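Side-chain contact in 2-dehydropantoate 2-reductase (PDB 3WFI), which is a D-mandelate dehydrogenase of the ketopantoate reductase family, an NAD-binding oxidoreductase with a Rossmann-fold domain: residues T211-A214 with H215-A219. Sequence-based numbering, arbitrary orientation.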
ATOM      1  N   THR B 211       5.183  -7.171 -13.331  1.00 21.93           N
ATOM      2  CA  THR B 211       6.014  -6.872 -12.158  1.00 20.42           C
ATOM      3  C   THR B 211       6.369  -8.135 -11.357  1.00 19.99           C
ATOM      4  O   THR B 211       5.629  -9.119 -11.388  1.00 20.43           O
ATOM      5  CB  THR B 211       5.337  -5.820 -11.262  1.00 20.14           C
ATOM      6  OG1 THR B 211       4.195  -6.388 -10.604  1.00 19.66           O
ATOM      7  CG2 THR B 211       4.895  -4.614 -12.105  1.00 19.82           C
ATOM      8  N   SER B 212       7.488  -8.091 -10.632  1.00 18.55           N
ATOM      9  CA  SER B 212       8.013  -9.261  -9.937  1.00 18.51           C
ATOM     10  C   SER B 212       7.196  -9.607  -8.699  1.00 18.24           C
ATOM     11  O   SER B 212       7.206 -10.756  -8.268  1.00 19.27           O
ATOM     12  CB  SER B 212       9.461  -9.041  -9.509  1.00 18.71           C
ATOM     13  OG  SER B 212       9.571  -7.887  -8.693  1.00 19.02           O
ATOM     14  N   THR B 213       6.483  -8.628  -8.148  1.00 17.67           N
ATOM     15  CA  THR B 213       5.731  -8.807  -6.890  1.00 17.65           C
ATOM     16  C   THR B 213       4.207  -8.901  -7.044  1.00 17.56           C
ATOM     17  O   THR B 213       3.489  -9.074  -6.046  1.00 18.09           O
ATOM     18  CB  THR B 213       6.052  -7.661  -5.900  1.00 17.35           C
ATOM     19  OG1 THR B 213       5.818  -6.394  -6.523  1.00 17.74           O
ATOM     20  CG2 THR B 213       7.513  -7.757  -5.420  1.00 17.19           C
ATOM     21  N   ALA B 214       3.693  -8.771  -8.268  1.00 18.30           N
ATOM     22  CA  ALA B 214       2.244  -8.807  -8.476  1.00 18.25           C
ATOM     23  C   ALA B 214       1.654 -10.112  -7.919  1.00 18.05           C
ATOM     24  O   ALA B 214       0.617 -10.106  -7.280  1.00 17.43           O
ATOM     25  CB  ALA B 214       1.899  -8.618  -9.950  1.00 18.69           C
ATOM     26  N   HIS B 215       2.337 -11.225  -8.131  1.00 18.36           N
ATOM     27  CA  HIS B 215       1.806 -12.500  -7.667  1.00 18.78           C
ATOM     28  C   HIS B 215       1.680 -12.515  -6.146  1.00 18.04           C
ATOM     29  O   HIS B 215       0.655 -12.906  -5.613  1.00 16.87           O
ATOM     30  CB  HIS B 215       2.656 -13.682  -8.148  1.00 20.04           C
ATOM     31  CG  HIS B 215       2.253 -14.978  -7.522  1.00 21.16           C
ATOM     32  ND1 HIS B 215       1.102 -15.642  -7.882  1.00 22.34           N
ATOM     33  CD2 HIS B 215       2.826 -15.718  -6.546  1.00 21.74           C
ATOM     34  CE1 HIS B 215       0.981 -16.735  -7.150  1.00 22.45           C
ATOM     35  NE2 HIS B 215       2.010 -16.800  -6.326  1.00 22.52           N
ATOM     36  N   LYS B 216       2.726 -12.062  -5.460  1.00 17.83           N
ATOM     37  CA  LYS B 216       2.705 -12.007  -4.022  1.00 17.41           C
ATOM     38  C   LYS B 216       1.568 -11.103  -3.521  1.00 16.03           C
ATOM     39  O   LYS B 216       0.867 -11.445  -2.568  1.00 15.16           O
ATOM     40  CB  LYS B 216       4.049 -11.546  -3.475  1.00 17.82           C
ATOM     41  CG  LYS B 216       4.043 -11.218  -1.987  1.00 18.84           C
ATOM     42  CD  LYS B 216       3.747 -12.448  -1.126  1.00 19.90           C
ATOM     43  CE  LYS B 216       4.097 -12.212   0.342  1.00 20.04           C
ATOM     44  NZ  LYS B 216       3.399 -11.026   0.887  1.00 20.90           N
ATOM     45  N   MET B 217       1.394  -9.955  -4.145  1.00 15.68           N
ATOM     46  CA  MET B 217       0.382  -8.996  -3.668  1.00 15.72           C
ATOM     47  C   MET B 217      -1.033  -9.545  -3.894  1.00 15.55           C
ATOM     48  O   MET B 217      -1.891  -9.466  -3.017  1.00 15.45           O
ATOM     49  CB  MET B 217       0.568  -7.649  -4.356  1.00 15.64           C
ATOM     50  CG  MET B 217       1.853  -6.950  -3.929  1.00 15.75           C
ATOM     51  SD  MET B 217       2.051  -5.278  -4.588  1.00 15.36           S
ATOM     52  CE  MET B 217       2.285  -5.636  -6.342  1.00 15.59           C
ATOM     53  N   VAL B 218      -1.249 -10.120  -5.068  1.00 15.92           N
ATOM     54  CA  VAL B 218      -2.522 -10.752  -5.393  1.00 15.98           C
ATOM     55  C   VAL B 218      -2.795 -11.916  -4.424  1.00 15.61           C
ATOM     56  O   VAL B 218      -3.874 -12.000  -3.857  1.00 14.48           O
ATOM     57  CB  VAL B 218      -2.569 -11.218  -6.879  1.00 16.87           C
ATOM     58  CG1 VAL B 218      -3.769 -12.132  -7.146  1.00 17.04           C
ATOM     59  CG2 VAL B 218      -2.608 -10.006  -7.804  1.00 16.77           C
ATOM     60  N   ALA B 219      -1.808 -12.790  -4.228  1.00 16.07           N
ATOM     61  CA  ALA B 219      -1.981 -13.962  -3.379  1.00 16.30           C
ATOM     62  C   ALA B 219      -2.317 -13.583  -1.958  1.00 16.32           C
ATOM     63  O   ALA B 219      -3.183 -14.210  -1.326  1.00 15.95           O
ATOM     64  CB  ALA B 219      -0.740 -14.838  -3.401  1.00 17.03           C
TER
HETATM   65  O   HOH W   1       4.374 -11.304 -10.141  1.00 17.95           O
HETATM   66  O   HOH W   2       5.382 -12.142  -6.695  1.00 19.54           O
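M217 folds back over T213 at the start of helix 214-231, where the loop from T211 runs into the first helical turn. Its CG lies 3.4 Å from T213 O, and the bend at the thioether (chi3 -68°) swings CE back to 3.6 Å from T213 OG1, the two side chains crossing at a slant. The same carbonyl oxygen takes the M217 N-H at 3.0 Å, so T213 O is bonded by the amide and flanked by the methionine's aliphatic carbons. One residue on, V218 N donates to A214 O at 2.9 Å in a nearly straight bond (N-H...O 170°). V218 CG2 also rests 3.3 Å from A214 O; chi1 of 168° sets this methyl beside the valine's own N and hence near that acceptor. This is the tight side: A214, M217 and V218 are buried, T213 partly so.

The other side is looser and wetted. Two waters bridge loop carbonyls to first-turn amides, each standing where a direct i to i-4 helical bond would run: one receives the N-H of H215 and donates to T211 O, while the second receives the N-H of K216 and donates to S212 O (2.8 Å). Beyond CB, H215 and K216 lead away from the loop, H215 toward E246, to which its ND1 is hydrogen-bonded.

The turn lies in the C-terminal domain, away from the NAD-binding residues, between helix 205-209 and the body of helix 214-231. Along one flank H215, V218 and A219 pack on helix 238-246; along another the second subunit closes in through its E300, whose backbone O accepts a hydrogen bond from T213 OG1 and whose carboxylate forms a salt bridge with K216 NZ, so this helix start joins its own helical bundle to the dimer interface.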